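Local coordinates for probable translation initiation factor eIF-2B subunit beta (Schizosaccharomyces pombe, PDB 5B04), which forms part of the eIF2B complex, which catalyses the exchange of GDP for GTP on the gamma subunit of eIF2, at residues R225-E239 with R254-D267. Sequence-based numbering, arbitrary orientation.
Sequences RFAAKKRKFSVIVAE and RLAQAGIDTTVISD
Strands 234-238 and 261-265 run parallel, their axes 4.6 Å apart at the closest, stitched by six backbone hydrogen bonds, the first given by D261 N to F233 O, the last by E239 N to I265 O. On the face carrying V235 and V237, L255 comes across from helix 245-257, at about a right angle to V235, and sets its CD1 3.9 Å from V237 CG2 and 4.1 Å from V235 CG1. I260, just ahead of its strand, spreads its two branches: with chi1 at -55°, CG1 lies beside the backbone N and carries CD1 to 3.6 Å from A228 CB and 3.9 Å from F233 CZ, while CG2 meets V235 CG2 at 3.7 Å and also borders the F233 ring. Cutting I260 back to an alanine here removes both branches and would probably leave a gap between A228, the F233 ring and V235. This is a beta-alpha-beta crossover in a Rossmann-like sheet, in which helix 245-257 ends in a Schellman motif at G259, whose positive phi turns the chain into the second strand. On the other face, I236 CG2 packs against I265 CD1 at 3.6 Å. Near the helix ends, R225 and R254 share E221 as a salt-bridge partner, which probably offsets their like charges. A parallel strand of the eIF2B delta subunit continues the sheet beyond 261-265.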
ATOM      1  N   ARG C 225      18.681 -11.199 -11.852  1.00 60.89           N
ATOM      2  CA  ARG C 225      19.344 -12.489 -12.015  1.00 49.41           C
ATOM      3  C   ARG C 225      20.455 -12.714 -10.993  1.00 54.41           C
ATOM      4  O   ARG C 225      20.788 -13.855 -10.676  1.00 49.76           O
ATOM      5  CB  ARG C 225      19.903 -12.619 -13.434  1.00 46.28           C
ATOM      6  CG  ARG C 225      18.834 -12.581 -14.516  1.00 50.54           C
ATOM      7  CD  ARG C 225      19.441 -12.531 -15.908  1.00 61.18           C
ATOM      8  NE  ARG C 225      20.082 -13.789 -16.276  1.00 69.86           N
ATOM      9  CZ  ARG C 225      20.640 -14.022 -17.458  1.00 71.84           C
ATOM     10  NH1 ARG C 225      20.639 -13.078 -18.391  1.00 72.14           N
ATOM     11  NH2 ARG C 225      21.201 -15.196 -17.710  1.00 97.09           N
ATOM     12  N   PHE C 226      21.026 -11.631 -10.476  1.00 54.30           N
ATOM     13  CA  PHE C 226      22.084 -11.749  -9.479  1.00 61.33           C
ATOM     14  C   PHE C 226      21.518 -12.229  -8.150  1.00 64.94           C
ATOM     15  O   PHE C 226      22.163 -12.989  -7.429  1.00 77.65           O
ATOM     16  CB  PHE C 226      22.815 -10.417  -9.292  1.00 66.50           C
ATOM     17  CG  PHE C 226      24.004 -10.502  -8.373  1.00 75.33           C
ATOM     18  CD1 PHE C 226      23.855 -10.337  -7.005  1.00 71.50           C
ATOM     19  CD2 PHE C 226      25.267 -10.757  -8.878  1.00 83.37           C
ATOM     20  CE1 PHE C 226      24.943 -10.420  -6.160  1.00 76.06           C
ATOM     21  CE2 PHE C 226      26.361 -10.839  -8.036  1.00 84.56           C
ATOM     22  CZ  PHE C 226      26.199 -10.671  -6.675  1.00 64.08           C
ATOM     23  N   ALA C 227      20.312 -11.777  -7.826  1.00 69.31           N
ATOM     24  CA  ALA C 227      19.636 -12.218  -6.614  1.00 62.44           C
ATOM     25  C   ALA C 227      18.985 -13.577  -6.839  1.00 66.46           C
ATOM     26  O   ALA C 227      18.681 -14.298  -5.890  1.00 78.26           O
ATOM     27  CB  ALA C 227      18.598 -11.195  -6.177  1.00 59.19           C
ATOM     28  N   ALA C 228      18.789 -13.922  -8.108  1.00 66.98           N
ATOM     29  CA  ALA C 228      18.064 -15.130  -8.485  1.00 58.85           C
ATOM     30  C   ALA C 228      18.872 -16.406  -8.273  1.00 65.20           C
ATOM     31  O   ALA C 228      18.300 -17.488  -8.130  1.00 78.27           O
ATOM     32  CB  ALA C 228      17.624 -15.037  -9.933  1.00 59.39           C
ATOM     33  N   LYS C 229      20.195 -16.284  -8.264  1.00 76.85           N
ATOM     34  CA  LYS C 229      21.063 -17.446  -8.103  1.00 73.18           C
ATOM     35  C   LYS C 229      20.877 -18.099  -6.739  1.00 79.42           C
ATOM     36  O   LYS C 229      20.887 -19.323  -6.622  1.00 93.56           O
ATOM     37  CB  LYS C 229      22.529 -17.056  -8.284  1.00 75.26           C
ATOM     38  CG  LYS C 229      22.916 -16.660  -9.701  1.00 79.11           C
ATOM     39  CD  LYS C 229      24.229 -15.883  -9.717  1.00 88.29           C
ATOM     40  CE  LYS C 229      24.490 -15.196  -8.380  1.00 86.62           C
ATOM     41  NZ  LYS C 229      25.662 -14.281  -8.424  1.00 86.17           N
ATOM     42  N   LYS C 230      20.706 -17.275  -5.711  1.00 77.15           N
ATOM     43  CA  LYS C 230      20.597 -17.775  -4.347  1.00 78.45           C
ATOM     44  C   LYS C 230      19.170 -17.698  -3.815  1.00 73.31           C
ATOM     45  O   LYS C 230      18.793 -18.455  -2.921  1.00 81.15           O
ATOM     46  CB  LYS C 230      21.542 -17.000  -3.424  1.00 71.64           C
ATOM     47  CG  LYS C 230      23.018 -17.225  -3.719  1.00100.56           C
ATOM     48  CD  LYS C 230      23.903 -16.367  -2.827  1.00112.84           C
ATOM     49  CE  LYS C 230      25.378 -16.624  -3.102  1.00113.75           C
ATOM     50  NZ  LYS C 230      26.259 -15.750  -2.279  1.00124.36           N
ATOM     51  N   ARG C 231      18.377 -16.786  -4.368  1.00 70.10           N
ATOM     52  CA  ARG C 231      17.017 -16.570  -3.884  1.00 62.79           C
ATOM     53  C   ARG C 231      15.977 -16.730  -4.986  1.00 71.26           C
ATOM     54  O   ARG C 231      16.124 -16.185  -6.080  1.00 78.70           O
ATOM     55  CB  ARG C 231      16.898 -15.183  -3.253  1.00 43.30           C
ATOM     56  CG  ARG C 231      17.890 -14.945  -2.130  1.00 57.76           C
ATOM     57  CD  ARG C 231      17.779 -13.540  -1.574  1.00 57.08           C
ATOM     58  NE  ARG C 231      18.796 -13.284  -0.559  1.00 49.61           N
ATOM     59  CZ  ARG C 231      18.980 -12.111   0.036  1.00 56.84           C
ATOM     60  NH1 ARG C 231      18.213 -11.078  -0.281  1.00 67.43           N
ATOM     61  NH2 ARG C 231      19.931 -11.972   0.949  1.00 65.98           N
ATOM     62  N   LYS C 232      14.921 -17.479  -4.686  1.00 69.47           N
ATOM     63  CA  LYS C 232      13.849 -17.702  -5.647  1.00 88.02           C
ATOM     64  C   LYS C 232      12.640 -16.826  -5.334  1.00 86.91           C
ATOM     65  O   LYS C 232      12.031 -16.941  -4.270  1.00 78.84           O
ATOM     66  CB  LYS C 232      13.447 -19.177  -5.671  1.00 76.01           C
ATOM     67  CG  LYS C 232      14.614 -20.125  -5.895  1.00 89.10           C
ATOM     68  CD  LYS C 232      14.283 -21.175  -6.943  1.00 96.44           C
ATOM     69  CE  LYS C 232      15.485 -21.458  -7.832  1.00 89.89           C
ATOM     70  NZ  LYS C 232      15.202 -22.521  -8.836  1.00 83.13           N
ATOM     71  N   PHE C 233      12.305 -15.947  -6.271  1.00 80.62           N
ATOM     72  CA  PHE C 233      11.189 -15.026  -6.106  1.00 55.19           C
ATOM     73  C   PHE C 233      10.370 -14.944  -7.389  1.00 54.82           C
ATOM     74  O   PHE C 233      10.541 -15.759  -8.295  1.00 62.15           O
ATOM     75  CB  PHE C 233      11.694 -13.637  -5.700  1.00 47.01           C
ATOM     76  CG  PHE C 233      12.799 -13.113  -6.575  1.00 59.48           C
ATOM     77  CD1 PHE C 233      14.125 -13.394  -6.284  1.00 61.95           C
ATOM     78  CD2 PHE C 233      12.514 -12.336  -7.685  1.00 56.23           C
ATOM     79  CE1 PHE C 233      15.143 -12.915  -7.086  1.00 61.62           C
ATOM     80  CE2 PHE C 233      13.528 -11.852  -8.490  1.00 62.65           C
ATOM     81  CZ  PHE C 233      14.844 -12.141  -8.190  1.00 70.30           C
ATOM     82  N   SER C 234       9.481 -13.960  -7.463  1.00 47.66           N
ATOM     83  CA  SER C 234       8.619 -13.803  -8.627  1.00 42.36           C
ATOM     84  C   SER C 234       8.748 -12.416  -9.243  1.00 49.93           C
ATOM     85  O   SER C 234       8.913 -11.423  -8.534  1.00 50.70           O
ATOM     86  CB  SER C 234       7.160 -14.071  -8.252  1.00 53.39           C
ATOM     87  OG  SER C 234       6.996 -15.383  -7.741  1.00 67.06           O
ATOM     88  N   VAL C 235       8.671 -12.355 -10.568  1.00 54.16           N
ATOM     89  CA  VAL C 235       8.716 -11.085 -11.280  1.00 50.90           C
ATOM     90  C   VAL C 235       7.593 -10.993 -12.306  1.00 53.96           C
ATOM     91  O   VAL C 235       7.432 -11.876 -13.147  1.00 51.93           O
ATOM     92  CB  VAL C 235      10.071 -10.875 -11.993  1.00 47.54           C
ATOM     93  CG1 VAL C 235       9.986  -9.718 -12.982  1.00 41.74           C
ATOM     94  CG2 VAL C 235      11.177 -10.629 -10.979  1.00 50.31           C
ATOM     95  N   ILE C 236       6.809  -9.924 -12.221  1.00 57.17           N
ATOM     96  CA  ILE C 236       5.802  -9.641 -13.234  1.00 55.85           C
ATOM     97  C   ILE C 236       6.366  -8.644 -14.237  1.00 54.52           C
ATOM     98  O   ILE C 236       6.706  -7.516 -13.880  1.00 57.26           O
ATOM     99  CB  ILE C 236       4.507  -9.082 -12.618  1.00 54.45           C
ATOM    100  CG1 ILE C 236       3.916 -10.078 -11.619  1.00 46.53           C
ATOM    101  CG2 ILE C 236       3.497  -8.765 -13.706  1.00 45.62           C
ATOM    102  CD1 ILE C 236       2.614  -9.619 -11.000  1.00 46.31           C
ATOM    103  N   VAL C 237       6.479  -9.068 -15.491  1.00 49.46           N
ATOM    104  CA  VAL C 237       7.014  -8.204 -16.533  1.00 49.04           C
ATOM    105  C   VAL C 237       5.902  -7.633 -17.401  1.00 52.72           C
ATOM    106  O   VAL C 237       5.267  -8.352 -18.172  1.00 49.57           O
ATOM    107  CB  VAL C 237       8.015  -8.950 -17.438  1.00 42.40           C
ATOM    108  CG1 VAL C 237       8.492  -8.041 -18.563  1.00 49.72           C
ATOM    109  CG2 VAL C 237       9.192  -9.458 -16.622  1.00 46.66           C
ATOM    110  N   ALA C 238       5.665  -6.334 -17.262  1.00 47.34           N
ATOM    111  CA  ALA C 238       4.738  -5.643 -18.142  1.00 53.21           C
ATOM    112  C   ALA C 238       5.441  -5.325 -19.453  1.00 56.43           C
ATOM    113  O   ALA C 238       6.465  -4.639 -19.462  1.00 55.04           O
ATOM    114  CB  ALA C 238       4.216  -4.374 -17.487  1.00 44.00           C
ATOM    115  N   GLU C 239       4.907  -5.843 -20.554  1.00 50.81           N
ATOM    116  CA  GLU C 239       5.448  -5.547 -21.875  1.00 59.24           C
ATOM    117  C   GLU C 239       5.414  -4.043 -22.113  1.00 64.35           C
ATOM    118  O   GLU C 239       4.502  -3.360 -21.658  1.00 75.09           O
ATOM    119  CB  GLU C 239       4.661  -6.278 -22.964  1.00 38.44           C
ATOM    120  CG  GLU C 239       3.177  -5.961 -22.955  1.00 53.87           C
ATOM    121  CD  GLU C 239       2.477  -6.390 -24.226  1.00 61.44           C
ATOM    122  OE1 GLU C 239       2.879  -7.413 -24.816  1.00 44.45           O
ATOM    123  OE2 GLU C 239       1.524  -5.696 -24.635  1.00 63.30           O
ATOM    124  N   ARG C 254      14.356 -15.063 -20.391  1.00 47.79           N
ATOM    125  CA  ARG C 254      15.635 -15.275 -19.724  1.00 53.32           C
ATOM    126  C   ARG C 254      15.491 -15.249 -18.207  1.00 57.90           C
ATOM    127  O   ARG C 254      16.197 -15.965 -17.498  1.00 63.29           O
ATOM    128  CB  ARG C 254      16.655 -14.227 -20.176  1.00 51.05           C
ATOM    129  CG  ARG C 254      16.978 -14.286 -21.659  1.00 48.06           C
ATOM    130  CD  ARG C 254      18.222 -13.479 -21.992  1.00 54.75           C
ATOM    131  NE  ARG C 254      18.046 -12.053 -21.735  1.00 53.68           N
ATOM    132  CZ  ARG C 254      17.499 -11.203 -22.596  1.00 50.43           C
ATOM    133  NH1 ARG C 254      17.068 -11.634 -23.773  1.00 51.84           N
ATOM    134  NH2 ARG C 254      17.380  -9.920 -22.280  1.00 44.50           N
ATOM    135  N   LEU C 255      14.577 -14.419 -17.710  1.00 64.29           N
ATOM    136  CA  LEU C 255      14.286 -14.379 -16.282  1.00 65.41           C
ATOM    137  C   LEU C 255      13.712 -15.716 -15.831  1.00 63.82           C
ATOM    138  O   LEU C 255      14.038 -16.212 -14.752  1.00 63.84           O
ATOM    139  CB  LEU C 255      13.313 -13.244 -15.953  1.00 54.63           C
ATOM    140  CG  LEU C 255      13.882 -11.824 -15.996  1.00 55.57           C
ATOM    141  CD1 LEU C 255      12.792 -10.797 -15.730  1.00 46.56           C
ATOM    142  CD2 LEU C 255      15.016 -11.675 -14.994  1.00 52.45           C
ATOM    143  N   ALA C 256      12.863 -16.299 -16.671  1.00 57.00           N
ATOM    144  CA  ALA C 256      12.295 -17.612 -16.401  1.00 64.40           C
ATOM    145  C   ALA C 256      13.384 -18.679 -16.418  1.00 71.19           C
ATOM    146  O   ALA C 256      13.396 -19.583 -15.583  1.00 71.95           O
ATOM    147  CB  ALA C 256      11.212 -17.941 -17.415  1.00 61.16           C
ATOM    148  N   GLN C 257      14.303 -18.558 -17.372  1.00 65.40           N
ATOM    149  CA  GLN C 257      15.414 -19.495 -17.498  1.00 60.65           C
ATOM    150  C   GLN C 257      16.399 -19.352 -16.343  1.00 61.70           C
ATOM    151  O   GLN C 257      17.206 -20.246 -16.089  1.00 66.92           O
ATOM    152  CB  GLN C 257      16.137 -19.289 -18.832  1.00 64.20           C
ATOM    153  CG  GLN C 257      15.306 -19.647 -20.055  1.00 73.51           C
ATOM    154  CD  GLN C 257      15.955 -19.202 -21.353  1.00 90.52           C
ATOM    155  OE1 GLN C 257      15.395 -19.385 -22.435  1.00 95.20           O
ATOM    156  NE2 GLN C 257      17.140 -18.609 -21.250  1.00 71.97           N
ATOM    157  N   ALA C 258      16.329 -18.222 -15.645  1.00 55.85           N
ATOM    158  CA  ALA C 258      17.214 -17.963 -14.516  1.00 53.65           C
ATOM    159  C   ALA C 258      16.633 -18.524 -13.222  1.00 54.87           C
ATOM    160  O   ALA C 258      17.254 -18.435 -12.162  1.00 58.02           O
ATOM    161  CB  ALA C 258      17.473 -16.471 -14.378  1.00 61.68           C
ATOM    162  N   GLY C 259      15.440 -19.099 -13.314  1.00 56.46           N
ATOM    163  CA  GLY C 259      14.783 -19.671 -12.155  1.00 55.71           C
ATOM    164  C   GLY C 259      13.942 -18.660 -11.401  1.00 68.04           C
ATOM    165  O   GLY C 259      13.814 -18.735 -10.179  1.00 81.42           O
ATOM    166  N   ILE C 260      13.373 -17.707 -12.132  1.00 55.82           N
ATOM    167  CA  ILE C 260      12.478 -16.721 -11.540  1.00 40.89           C
ATOM    168  C   ILE C 260      11.053 -16.938 -12.029  1.00 59.69           C
ATOM    169  O   ILE C 260      10.814 -17.047 -13.231  1.00 56.32           O
ATOM    170  CB  ILE C 260      12.903 -15.280 -11.877  1.00 42.02           C
ATOM    171  CG1 ILE C 260      14.349 -15.028 -11.455  1.00 54.04           C
ATOM    172  CG2 ILE C 260      11.972 -14.278 -11.211  1.00 54.22           C
ATOM    173  CD1 ILE C 260      14.830 -13.624 -11.759  1.00 60.54           C
ATOM    174  N   ASP C 261      10.110 -17.005 -11.094  1.00 62.34           N
ATOM    175  CA  ASP C 261       8.701 -17.135 -11.442  1.00 59.60           C
ATOM    176  C   ASP C 261       8.252 -15.899 -12.214  1.00 65.86           C
ATOM    177  O   ASP C 261       7.875 -14.886 -11.626  1.00 66.38           O
ATOM    178  CB  ASP C 261       7.851 -17.329 -10.184  1.00 61.87           C
ATOM    179  CG  ASP C 261       6.452 -17.829 -10.492  1.00 64.97           C
ATOM    180  OD1 ASP C 261       5.764 -17.217 -11.336  1.00 76.61           O
ATOM    181  OD2 ASP C 261       6.039 -18.841  -9.888  1.00 93.99           O
ATOM    182  N   THR C 262       8.304 -15.991 -13.539  1.00 52.75           N
ATOM    183  CA  THR C 262       8.024 -14.852 -14.403  1.00 61.75           C
ATOM    184  C   THR C 262       6.614 -14.892 -14.979  1.00 56.45           C
ATOM    185  O   THR C 262       6.183 -15.906 -15.529  1.00 61.16           O
ATOM    186  CB  THR C 262       9.037 -14.775 -15.564  1.00 61.48           C
ATOM    187  OG1 THR C 262      10.345 -14.512 -15.044  1.00 63.70           O
ATOM    188  CG2 THR C 262       8.658 -13.668 -16.539  1.00 50.22           C
ATOM    189  N   THR C 263       5.899 -13.779 -14.843  1.00 56.55           N
ATOM    190  CA  THR C 263       4.590 -13.627 -15.461  1.00 69.73           C
ATOM    191  C   THR C 263       4.614 -12.464 -16.449  1.00 63.82           C
ATOM    192  O   THR C 263       5.100 -11.378 -16.131  1.00 59.10           O
ATOM    193  CB  THR C 263       3.484 -13.391 -14.412  1.00 61.39           C
ATOM    194  OG1 THR C 263       3.501 -14.450 -13.446  1.00 59.98           O
ATOM    195  CG2 THR C 263       2.116 -13.341 -15.079  1.00 48.51           C
ATOM    196  N   VAL C 264       4.100 -12.701 -17.652  1.00 52.59           N
ATOM    197  CA  VAL C 264       4.040 -11.667 -18.679  1.00 51.42           C
ATOM    198  C   VAL C 264       2.625 -11.115 -18.806  1.00 56.94           C
ATOM    199  O   VAL C 264       1.688 -11.855 -19.104  1.00 61.18           O
ATOM    200  CB  VAL C 264       4.502 -12.202 -20.047  1.00 57.61           C
ATOM    201  CG1 VAL C 264       4.317 -11.143 -21.124  1.00 43.16           C
ATOM    202  CG2 VAL C 264       5.949 -12.656 -19.977  1.00 48.98           C
ATOM    203  N   ILE C 265       2.474  -9.815 -18.577  1.00 54.39           N
ATOM    204  CA  ILE C 265       1.160  -9.183 -18.621  1.00 50.79           C
ATOM    205  C   ILE C 265       1.105  -8.029 -19.616  1.00 47.19           C
ATOM    206  O   ILE C 265       2.129  -7.432 -19.949  1.00 58.61           O
ATOM    207  CB  ILE C 265       0.743  -8.643 -17.235  1.00 47.53           C
ATOM    208  CG1 ILE C 265       1.674  -7.507 -16.803  1.00 36.91           C
ATOM    209  CG2 ILE C 265       0.734  -9.759 -16.204  1.00 49.15           C
ATOM    210  CD1 ILE C 265       1.178  -6.731 -15.603  1.00 42.08           C
ATOM    211  N   SER C 266      -0.099  -7.723 -20.085  1.00 49.32           N
ATOM    212  CA  SER C 266      -0.321  -6.532 -20.893  1.00 49.51           C
ATOM    213  C   SER C 266      -0.254  -5.300 -19.998  1.00 49.13           C
ATOM    214  O   SER C 266      -0.329  -5.413 -18.775  1.00 59.70           O
ATOM    215  CB  SER C 266      -1.669  -6.607 -21.613  1.00 68.45           C
ATOM    216  OG  SER C 266      -2.723  -6.860 -20.701  1.00 81.57           O
ATOM    217  N   ASP C 267      -0.110  -4.127 -20.603  1.00 56.06           N
ATOM    218  CA  ASP C 267       0.026  -2.890 -19.838  1.00 47.53           C
ATOM    219  C   ASP C 267      -1.256  -2.523 -19.097  1.00 56.63           C
ATOM    220  O   ASP C 267      -1.219  -1.806 -18.098  1.00 65.55           O
ATOM    221  CB  ASP C 267       0.440  -1.738 -20.752  1.00 66.73           C
ATOM    222  CG  ASP C 267       1.853  -1.888 -21.269  1.00 66.36           C
ATOM    223  OD1 ASP C 267       2.794  -1.520 -20.534  1.00 52.51           O
ATOM    224  OD2 ASP C 267       2.020  -2.371 -22.408  1.00 58.13           O
TER